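Local coordinates for periplasmic protein (Legionella pneumophila subsp. pneumophila, PDB 4FGQ) that is a calcium-dependent periplasmic protease of the bacterial transglutaminase-like cysteine proteinase family, at residues V50-N55 with I92-L97; F54-E60 with D85-F89; A120-L124 with I136-L140. One frame throughout, in Å; residues are numbered along the deposited sequence. Where two conformers were deposited one is given.

Interaction 1 (V50-N55 with I92-L97); sequences VNSFFN and IKYFTL
Helical segments 50-55 and 92-97 pack with their axes 9.9 Å apart and their N-to-C directions 139° apart, the backbones coming nearest where V50 faces K93. K93 fits as a knob into the hole formed by V50, N51, F54 and N55. Its CG stands anti to the carbonyl carbon (chi1 -74°) and the rest of the chain is extended, which carries NZ past the flank of helix 43-55 to two amide oxygens one helical turn apart. NZ donates to N51 OD1 at 2.7 Å, tilted from the carbonyl plane, and to N55 OD1 at 2.8 Å, this time from above the plane. Behind the ammonium, the K93 methylenes run alongside F54 in the opposite sense to the phenylalanine side chain, with K93 CE 4.0 Å from F54 CB.

The F54 ring takes I92 over one face: I92 CG1 lies 3.9 Å from the ring centroid in a CH-pi contact, and I92 CD1 reaches F54 CE1 at 3.4 Å. F53 covers the other face. T96 OG1 approaches F54 CE2 obliquely, while donating to I92 O and being hydrogen-bonded to W31 of helix 22-38. Beyond the ring, V50 CG2 meets L97 CD2 at 3.6 Å in an apolar contact.

The contact thus pairs a hydrocarbon core with a lysine end that is gripped across the segments by neutral amides. The two carbonyl dipoles would be expected to stabilise the buried positive charge, and the paired bonds tie helix 43-55 to helix 86-100 near N51 and N55.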
loop_
_atom_site.group_PDB
_atom_site.type_symbol
_atom_site.label_atom_id
_atom_site.label_comp_id
_atom_site.label_asym_id
_atom_site.label_seq_id
_atom_site.Cartn_x
_atom_site.Cartn_y
_atom_site.Cartn_z
ATOM N N VAL A 50 8.989 0.136 5.332
ATOM C CA VAL A 50 7.845 0.755 4.668
ATOM C C VAL A 50 6.574 0.364 5.418
ATOM O O VAL A 50 5.688 1.199 5.678
ATOM C CB VAL A 50 7.757 0.350 3.184
ATOM C CG1 VAL A 50 6.450 0.880 2.556
ATOM C CG2 VAL A 50 8.959 0.902 2.443
ATOM N N ASN A 51 6.495 -0.904 5.804
ATOM C CA ASN A 51 5.327 -1.387 6.552
ATOM C C ASN A 51 5.139 -0.616 7.864
ATOM O O ASN A 51 4.058 -0.080 8.131
ATOM C CB ASN A 51 5.460 -2.889 6.824
ATOM C CG ASN A 51 4.138 -3.550 7.154
ATOM O OD1 ASN A 51 3.114 -3.299 6.499
ATOM N ND2 ASN A 51 4.154 -4.417 8.174
ATOM N N SER A 52 6.194 -0.543 8.669
ATOM C CA SER A 52 6.111 0.098 9.985
ATOM C C SER A 52 5.928 1.614 9.899
ATOM O O SER A 52 5.219 2.215 10.729
ATOM C CB SER A 52 7.318 -0.282 10.856
ATOM O OG SER A 52 8.541 0.244 10.347
ATOM N N PHE A 53 6.546 2.238 8.894
ATOM C CA PHE A 53 6.391 3.681 8.706
ATOM C C PHE A 53 4.930 4.015 8.490
ATOM O O PHE A 53 4.383 4.895 9.153
ATOM C CB PHE A 53 7.205 4.188 7.502
ATOM C CG PHE A 53 7.096 5.684 7.290
ATOM C CD1 PHE A 53 7.881 6.558 8.016
ATOM C CD2 PHE A 53 6.210 6.204 6.357
ATOM C CE1 PHE A 53 7.777 7.937 7.820
ATOM C CE2 PHE A 53 6.099 7.572 6.162
ATOM C CZ PHE A 53 6.883 8.441 6.892
ATOM N N PHE A 54 4.296 3.324 7.553
ATOM C CA PHE A 54 2.905 3.664 7.257
ATOM C C PHE A 54 1.925 3.159 8.292
ATOM O O PHE A 54 0.852 3.735 8.441
ATOM C CB PHE A 54 2.540 3.250 5.827
ATOM C CG PHE A 54 3.168 4.145 4.812
ATOM C CD1 PHE A 54 2.836 5.487 4.788
ATOM C CD2 PHE A 54 4.164 3.686 3.963
ATOM C CE1 PHE A 54 3.435 6.359 3.897
ATOM C CE2 PHE A 54 4.768 4.560 3.057
ATOM C CZ PHE A 54 4.398 5.897 3.028
ATOM N N ASN A 55 2.295 2.124 9.046
ATOM C CA ASN A 55 1.346 1.587 10.025
ATOM C C ASN A 55 1.061 2.514 11.196
ATOM O O ASN A 55 0.104 2.286 11.939
ATOM C CB ASN A 55 1.746 0.195 10.514
ATOM C CG ASN A 55 1.292 -0.886 9.569
ATOM O OD1 ASN A 55 0.446 -0.639 8.704
ATOM N ND2 ASN A 55 1.852 -2.086 9.708
ATOM N N ILE A 92 -0.338 2.991 -0.589
ATOM C CA ILE A 92 0.860 3.798 -0.388
ATOM C C ILE A 92 2.084 2.927 -0.088
ATOM O O ILE A 92 3.197 3.245 -0.520
ATOM C CB ILE A 92 0.663 4.963 0.630
ATOM C CG1 ILE A 92 1.903 5.863 0.636
ATOM C CG2 ILE A 92 0.367 4.435 2.026
ATOM C CD1 ILE A 92 1.651 7.264 1.185
ATOM N N LYS A 93 1.886 1.813 0.615
ATOM C CA LYS A 93 2.992 0.885 0.841
ATOM C C LYS A 93 3.515 0.345 -0.483
ATOM O O LYS A 93 4.731 0.243 -0.682
ATOM C CB LYS A 93 2.560 -0.268 1.745
ATOM C CG LYS A 93 2.399 0.127 3.214
ATOM C CD LYS A 93 1.856 -1.047 4.020
ATOM C CE LYS A 93 1.412 -0.608 5.422
ATOM N NZ LYS A 93 0.858 -1.782 6.176
ATOM N N TYR A 94 2.591 -0.011 -1.372
ATOM C CA TYR A 94 2.942 -0.526 -2.691
ATOM C C TYR A 94 3.791 0.487 -3.465
ATOM O O TYR A 94 4.898 0.173 -3.899
ATOM C CB TYR A 94 1.684 -0.899 -3.490
ATOM C CG TYR A 94 1.960 -1.101 -4.970
ATOM C CD1 TYR A 94 2.554 -2.270 -5.437
ATOM C CD2 TYR A 94 1.654 -0.107 -5.891
ATOM C CE1 TYR A 94 2.816 -2.447 -6.813
ATOM C CE2 TYR A 94 1.919 -0.263 -7.239
ATOM C CZ TYR A 94 2.501 -1.429 -7.696
ATOM O OH TYR A 94 2.752 -1.562 -9.043
ATOM N N PHE A 95 3.284 1.702 -3.637
ATOM C CA PHE A 95 4.018 2.683 -4.439
ATOM C C PHE A 95 5.364 3.036 -3.818
ATOM O O PHE A 95 6.352 3.265 -4.525
ATOM C CB PHE A 95 3.171 3.934 -4.703
ATOM C CG PHE A 95 2.181 3.750 -5.812
ATOM C CD1 PHE A 95 2.619 3.606 -7.125
ATOM C CD2 PHE A 95 0.819 3.701 -5.547
ATOM C CE1 PHE A 95 1.713 3.429 -8.167
ATOM C CE2 PHE A 95 -0.098 3.523 -6.580
ATOM C CZ PHE A 95 0.348 3.385 -7.893
ATOM N N THR A 96 5.419 3.046 -2.497
ATOM C CA THR A 96 6.653 3.413 -1.817
ATOM C C THR A 96 7.698 2.314 -1.992
ATOM O O THR A 96 8.867 2.599 -2.241
ATOM C CB THR A 96 6.400 3.685 -0.333
ATOM O OG1 THR A 96 5.468 4.764 -0.215
ATOM C CG2 THR A 96 7.691 4.085 0.375
ATOM N N LEU A 97 7.265 1.055 -1.898
ATOM C CA LEU A 97 8.186 -0.067 -2.112
ATOM C C LEU A 97 8.724 -0.098 -3.539
ATOM O O LEU A 97 9.903 -0.386 -3.750
ATOM C CB LEU A 97 7.537 -1.398 -1.720
ATOM C CG LEU A 97 7.559 -1.572 -0.190
ATOM C CD1 LEU A 97 6.502 -2.582 0.250
ATOM C CD2 LEU A 97 8.966 -2.017 0.286
#

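Interaction 2 (F54-E60 with D85-F89); sequences FNQFNYE and DCEDF
Three backbone carbonyl oxygens crowd the F89 ring alongside its side-chain neighbours. F54 O lies only 3.1 Å from F89 CE2, approaching obliquely, whereas N58 O, 3.4 Å from F89 CE1, and F57 O sit at the ring edge near its plane. The weakly positive ring hydrogens are suited to such neighbours, and F54 O also accepts a backbone bond from F57 N. Over one face of the ring comes Y59, whose CD2 is 3.9 Å from F89 CE1; the two ring planes are inclined at 56°, neither stacked nor perpendicular. F78 of helix 75-81 adds an edge-to-face partner to F89.

The Y59 side chain leaves with chi1 -174°, CG opposite the backbone N, and its ring reaches the start of helix 86-100, where its OH lies 3.4 Å from C86 CB. That helix start is a capping box. D85, at the N-cap, accepts from D88 N through OD1 (3.0 Å) and more weakly from E87 N, while D85 N donates back to D88 OD2 at 2.9 Å from above the carboxylate plane. D85, E87 and D88, with D69 and Y71, belong to the calcium site of this protein, so three of its five ligand residues come from the N-cap and first turn of helix 86-100. No calcium is bound to the chain in this model, and D85 OD2 accepts from D69 N.

E60 approaches the cap without a direct hydrogen bond. D85 CA makes a CA-H...O contact with E60 O, and one water donates to E60 O and accepts from C86 N. The E60 carboxylate turns to K73 in a salt bridge, and D88 OD1 accepts from K73 N.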
loop_
_atom_site.group_PDB
_atom_site.type_symbol
_atom_site.label_atom_id
_atom_site.label_comp_id
_atom_site.label_asym_id
_atom_site.label_seq_id
_atom_site.Cartn_x
_atom_site.Cartn_y
_atom_site.Cartn_z
ATOM N N PHE A 54 4.296 3.324 7.553
ATOM C CA PHE A 54 2.905 3.664 7.257
ATOM C C PHE A 54 1.925 3.159 8.292
ATOM O O PHE A 54 0.852 3.735 8.441
ATOM C CB PHE A 54 2.540 3.250 5.827
ATOM C CG PHE A 54 3.168 4.145 4.812
ATOM C CD1 PHE A 54 2.836 5.487 4.788
ATOM C CD2 PHE A 54 4.164 3.686 3.963
ATOM C CE1 PHE A 54 3.435 6.359 3.897
ATOM C CE2 PHE A 54 4.768 4.560 3.057
ATOM C CZ PHE A 54 4.398 5.897 3.028
ATOM N N ASN A 55 2.295 2.124 9.046
ATOM C CA ASN A 55 1.346 1.587 10.025
ATOM C C ASN A 55 1.061 2.514 11.196
ATOM O O ASN A 55 0.104 2.286 11.939
ATOM C CB ASN A 55 1.746 0.195 10.514
ATOM C CG ASN A 55 1.292 -0.886 9.569
ATOM O OD1 ASN A 55 0.446 -0.639 8.704
ATOM N ND2 ASN A 55 1.852 -2.086 9.708
ATOM N N GLN A 56 1.871 3.563 11.327
ATOM C CA GLN A 56 1.716 4.592 12.364
ATOM C C GLN A 56 0.645 5.635 12.028
ATOM O O GLN A 56 0.315 6.452 12.874
ATOM C CB GLN A 56 3.038 5.372 12.548
ATOM C CG GLN A 56 3.208 6.477 11.466
ATOM C CD GLN A 56 4.364 7.410 11.680
ATOM O OE1 GLN A 56 4.403 8.163 12.659
ATOM N NE2 GLN A 56 5.306 7.402 10.744
ATOM N N PHE A 57 0.145 5.653 10.793
ATOM C CA PHE A 57 -0.808 6.692 10.368
ATOM C C PHE A 57 -2.238 6.400 10.865
ATOM O O PHE A 57 -2.504 5.336 11.422
ATOM C CB PHE A 57 -0.809 6.822 8.828
ATOM C CG PHE A 57 0.380 7.567 8.255
ATOM C CD1 PHE A 57 1.660 7.066 8.360
ATOM C CD2 PHE A 57 0.191 8.741 7.543
ATOM C CE1 PHE A 57 2.748 7.757 7.826
ATOM C CE2 PHE A 57 1.263 9.428 6.998
ATOM C CZ PHE A 57 2.548 8.927 7.139
ATOM N N ASN A 58 -3.149 7.358 10.683
ATOM C CA ASN A 58 -4.543 7.207 11.098
ATOM C C ASN A 58 -5.271 6.158 10.265
ATOM O O ASN A 58 -5.290 6.246 9.038
ATOM C CB ASN A 58 -5.279 8.544 10.960
ATOM C CG ASN A 58 -4.886 9.538 12.029
ATOM O OD1 ASN A 58 -4.697 9.170 13.184
ATOM N ND2 ASN A 58 -4.772 10.809 11.653
ATOM N N TYR A 59 -5.886 5.179 10.926
ATOM C CA TYR A 59 -6.632 4.128 10.244
ATOM C C TYR A 59 -8.122 4.473 10.223
ATOM O O TYR A 59 -8.751 4.591 11.275
ATOM C CB TYR A 59 -6.410 2.809 10.975
ATOM C CG TYR A 59 -6.998 1.589 10.308
ATOM C CD1 TYR A 59 -8.272 1.136 10.650
ATOM C CD2 TYR A 59 -6.274 0.877 9.367
ATOM C CE1 TYR A 59 -8.802 -0.005 10.047
ATOM C CE2 TYR A 59 -6.785 -0.249 8.774
ATOM C CZ TYR A 59 -8.053 -0.680 9.114
ATOM O OH TYR A 59 -8.542 -1.808 8.510
ATOM N N GLU A 60 -8.676 4.635 9.021
ATOM C CA GLU A 60 -10.062 5.061 8.858
ATOM C C GLU A 60 -10.952 3.873 8.516
ATOM O O GLU A 60 -10.520 2.929 7.851
ATOM C CB GLU A 60 -10.146 6.110 7.741
ATOM C CG GLU A 60 -9.369 7.380 8.052
ATOM C CD GLU A 60 -9.303 8.367 6.887
ATOM O OE1 GLU A 60 -9.774 8.036 5.773
ATOM O OE2 GLU A 60 -8.772 9.481 7.093
ATOM N N ASP A 85 -8.087 4.247 4.837
ATOM C CA ASP A 85 -8.564 2.917 5.212
ATOM C C ASP A 85 -7.557 1.833 4.836
ATOM O O ASP A 85 -6.473 2.143 4.346
ATOM C CB ASP A 85 -9.970 2.633 4.648
ATOM C CG ASP A 85 -10.024 2.642 3.124
ATOM O OD1 ASP A 85 -9.013 2.317 2.476
ATOM O OD2 ASP A 85 -11.100 2.952 2.567
ATOM N N CYS A 86 -7.903 0.571 5.067
ATOM C CA CYS A 86 -6.946 -0.515 4.852
ATOM C C CYS A 86 -6.444 -0.564 3.410
ATOM O O CYS A 86 -5.284 -0.908 3.149
ATOM C CB CYS A 86 -7.564 -1.856 5.241
ATOM S SG CYS A 86 -9.071 -2.272 4.311
ATOM N N GLU A 87 -7.318 -0.205 2.478
ATOM C CA GLU A 87 -6.965 -0.217 1.067
ATOM C C GLU A 87 -5.944 0.891 0.807
ATOM O O GLU A 87 -4.939 0.691 0.107
ATOM C CB GLU A 87 -8.232 -0.067 0.209
ATOM C CG GLU A 87 -9.322 -1.097 0.570
ATOM C CD GLU A 87 -10.620 -0.918 -0.204
ATOM O OE1 GLU A 87 -10.892 0.203 -0.696
ATOM O OE2 GLU A 87 -11.379 -1.905 -0.322
ATOM N N ASP A 88 -6.180 2.057 1.404
ATOM C CA ASP A 88 -5.267 3.187 1.244
ATOM C C ASP A 88 -3.877 2.904 1.819
ATOM O O ASP A 88 -2.872 3.314 1.236
ATOM C CB ASP A 88 -5.846 4.457 1.873
ATOM C CG ASP A 88 -7.262 4.767 1.391
ATOM O OD1 ASP A 88 -7.605 4.482 0.219
ATOM O OD2 ASP A 88 -8.053 5.310 2.190
ATOM N N PHE A 89 -3.815 2.204 2.954
ATOM C CA PHE A 89 -2.521 1.812 3.531
ATOM C C PHE A 89 -1.767 0.903 2.568
ATOM O O PHE A 89 -0.557 1.059 2.355
ATOM C CB PHE A 89 -2.710 1.048 4.850
ATOM C CG PHE A 89 -2.851 1.926 6.075
ATOM C CD1 PHE A 89 -3.973 2.727 6.256
ATOM C CD2 PHE A 89 -1.893 1.889 7.080
ATOM C CE1 PHE A 89 -4.118 3.509 7.388
ATOM C CE2 PHE A 89 -2.041 2.665 8.228
ATOM C CZ PHE A 89 -3.152 3.488 8.373
HETATM O O HOH W 1 -10.396 0.347 6.710
#

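Interaction 3 (A120-L124 with I136-L140); sequences AHMVL and ILDSL
H121 NE2 donates to D138 OD1 at 2.8 Å in a nearly straight bond (172°) that joins strand 119-126 to D138 in the other arm of the hairpin. The oxygen lies in the plane of the imidazole and is met on its syn side, although the ring and carboxylate planes are 51° apart. L140 rests its CD1 obliquely 3.5 Å from H121 CE1, and V123 CG1 packs against the carboxylate carbon of D138.

A second shell orients the carboxylate. D138 OD1 also accepts from L140 N at 3.0 Å, from far above the carboxylate plane, which makes an Asx turn and places L140 beside the imidazole. D138 OD2 forms a salt bridge with R150. Because CG of D138 is anti to its backbone N (chi1 -159°), the acid reaches back toward strand 119-126. A water bridges the two segments, donating to M122 O and accepting from S139 OG.

Farther along, one bridge pairs the strands. L124 and L137 are an antiparallel hydrogen-bonded pair, L124 N to L137 O at 2.9 Å and L137 N to L124 O at 2.8 Å, with their CB atoms 4.0 Å apart on the same face. V123 CB meets I136 CG2 at 3.8 Å.

H121 touches C86 at the start of helix 86-100, a layout consistent with the Cys-His-Asp set of clan CA cysteine proteases. On its other edge strand 119-126 pairs with strand 107-114, while I136 makes a backbone hydrogen bond with L145 of strand 145-146. L124 packs on K93 of helix 86-100, and Y59 of strand 58-59 lies against H121, S139 and L140.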
loop_
_atom_site.group_PDB
_atom_site.type_symbol
_atom_site.label_atom_id
_atom_site.label_comp_id
_atom_site.label_asym_id
_atom_site.label_seq_id
_atom_site.Cartn_x
_atom_site.Cartn_y
_atom_site.Cartn_z
ATOM N N ALA A 120 -14.556 -7.404 4.110
ATOM C CA ALA A 120 -13.411 -7.376 3.212
ATOM C C ALA A 120 -12.258 -6.613 3.859
ATOM O O ALA A 120 -12.469 -5.690 4.661
ATOM C CB ALA A 120 -13.790 -6.769 1.873
ATOM N N HIS A 121 -11.040 -7.014 3.528
ATOM C CA HIS A 121 -9.851 -6.386 4.085
ATOM C C HIS A 121 -8.738 -6.420 3.059
ATOM O O HIS A 121 -8.470 -7.465 2.474
ATOM C CB HIS A 121 -9.394 -7.140 5.329
ATOM C CG HIS A 121 -8.317 -6.436 6.090
ATOM N ND1 HIS A 121 -8.541 -5.248 6.758
ATOM C CD2 HIS A 121 -7.010 -6.738 6.280
ATOM C CE1 HIS A 121 -7.415 -4.852 7.327
ATOM N NE2 HIS A 121 -6.477 -5.740 7.061
ATOM N N MET A 122 -8.076 -5.287 2.859
ATOM C CA MET A 122 -7.016 -5.184 1.855
ATOM C C MET A 122 -5.660 -5.180 2.536
ATOM O O MET A 122 -5.469 -4.519 3.571
ATOM C CB MET A 122 -7.179 -3.886 1.054
ATOM C CG MET A 122 -6.353 -3.781 -0.226
ATOM S SD MET A 122 -7.202 -4.546 -1.636
ATOM C CE MET A 122 -8.387 -3.300 -2.143
ATOM N N VAL A 123 -4.716 -5.919 1.959
ATOM C CA VAL A 123 -3.340 -5.961 2.446
ATOM C C VAL A 123 -2.417 -5.828 1.248
ATOM O O VAL A 123 -2.886 -5.792 0.114
ATOM C CB VAL A 123 -3.024 -7.283 3.167
ATOM C CG1 VAL A 123 -3.919 -7.432 4.410
ATOM C CG2 VAL A 123 -3.216 -8.463 2.211
ATOM N N LEU A 124 -1.108 -5.767 1.496
ATOM C CA LEU A 124 -0.134 -5.811 0.407
ATOM C C LEU A 124 0.603 -7.136 0.502
ATOM O O LEU A 124 1.130 -7.471 1.557
ATOM C CB LEU A 124 0.857 -4.648 0.519
ATOM C CG LEU A 124 2.003 -4.649 -0.501
ATOM C CD1 LEU A 124 1.441 -4.685 -1.902
ATOM C CD2 LEU A 124 2.840 -3.390 -0.298
ATOM N N ILE A 136 2.607 -11.124 4.019
ATOM C CA ILE A 136 1.489 -10.198 4.116
ATOM C C ILE A 136 1.841 -8.941 4.913
ATOM O O ILE A 136 2.166 -9.011 6.107
ATOM C CB ILE A 136 0.260 -10.882 4.767
ATOM C CG1 ILE A 136 -0.129 -12.162 4.012
ATOM C CG2 ILE A 136 -0.897 -9.909 4.824
ATOM C CD1 ILE A 136 -0.545 -11.930 2.574
ATOM N N LEU A 137 1.774 -7.791 4.248
ATOM C CA LEU A 137 1.991 -6.492 4.888
ATOM C C LEU A 137 0.611 -5.898 5.182
ATOM O O LEU A 137 -0.122 -5.494 4.255
ATOM C CB LEU A 137 2.775 -5.560 3.962
ATOM C CG LEU A 137 4.297 -5.750 3.955
ATOM C CD1 LEU A 137 4.699 -7.055 3.244
ATOM C CD2 LEU A 137 4.973 -4.543 3.300
ATOM N N ASP A 138 0.262 -5.858 6.470
ATOM C CA ASP A 138 -1.086 -5.536 6.926
ATOM C C ASP A 138 -1.045 -4.249 7.722
ATOM O O ASP A 138 0.016 -3.850 8.209
ATOM C CB ASP A 138 -1.570 -6.688 7.818
ATOM C CG ASP A 138 -3.075 -6.750 7.961
ATOM O OD1 ASP A 138 -3.751 -5.733 7.730
ATOM O OD2 ASP A 138 -3.569 -7.834 8.335
ATOM N N SER A 139 -2.204 -3.603 7.831
ATOM C CA SER A 139 -2.390 -2.418 8.656
ATOM C C SER A 139 -2.986 -2.753 10.034
ATOM O O SER A 139 -3.037 -1.895 10.916
ATOM C CB SER A 139 -3.311 -1.425 7.931
ATOM O OG SER A 139 -4.424 -2.099 7.358
ATOM N N LEU A 140 -3.441 -3.989 10.208
ATOM C CA LEU A 140 -3.994 -4.446 11.490
ATOM C C LEU A 140 -3.171 -5.573 12.119
ATOM O O LEU A 140 -3.671 -6.358 12.931
ATOM C CB LEU A 140 -5.456 -4.906 11.323
ATOM C CG LEU A 140 -6.458 -3.842 10.883
ATOM C CD1 LEU A 140 -7.841 -4.472 10.735
ATOM C CD2 LEU A 140 -6.510 -2.701 11.892
HETATM O O HOH W 2 -3.884 -2.653 4.761
#

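Interactions 1 and 2 share F54 and N55 and both join helix 43-55 to helix 86-100; their centres are about 10 Å apart. Along the sequence interaction 2 is nested within the loop closed by interaction 1, and interaction 3, the hairpin of the antiparallel sheet, follows both. Its centre is about 11 Å from that of interaction 1 and about 10 Å from that of interaction 2. N55 ties all three together, as its ND2 probably bonds to D138 O, 3.0 Å away. The helical core, the calcium-site turn and two inner strands of the sheet thus meet around one helix, bringing C86 against H121, which is bonded to D138, consistent with a protease active site there.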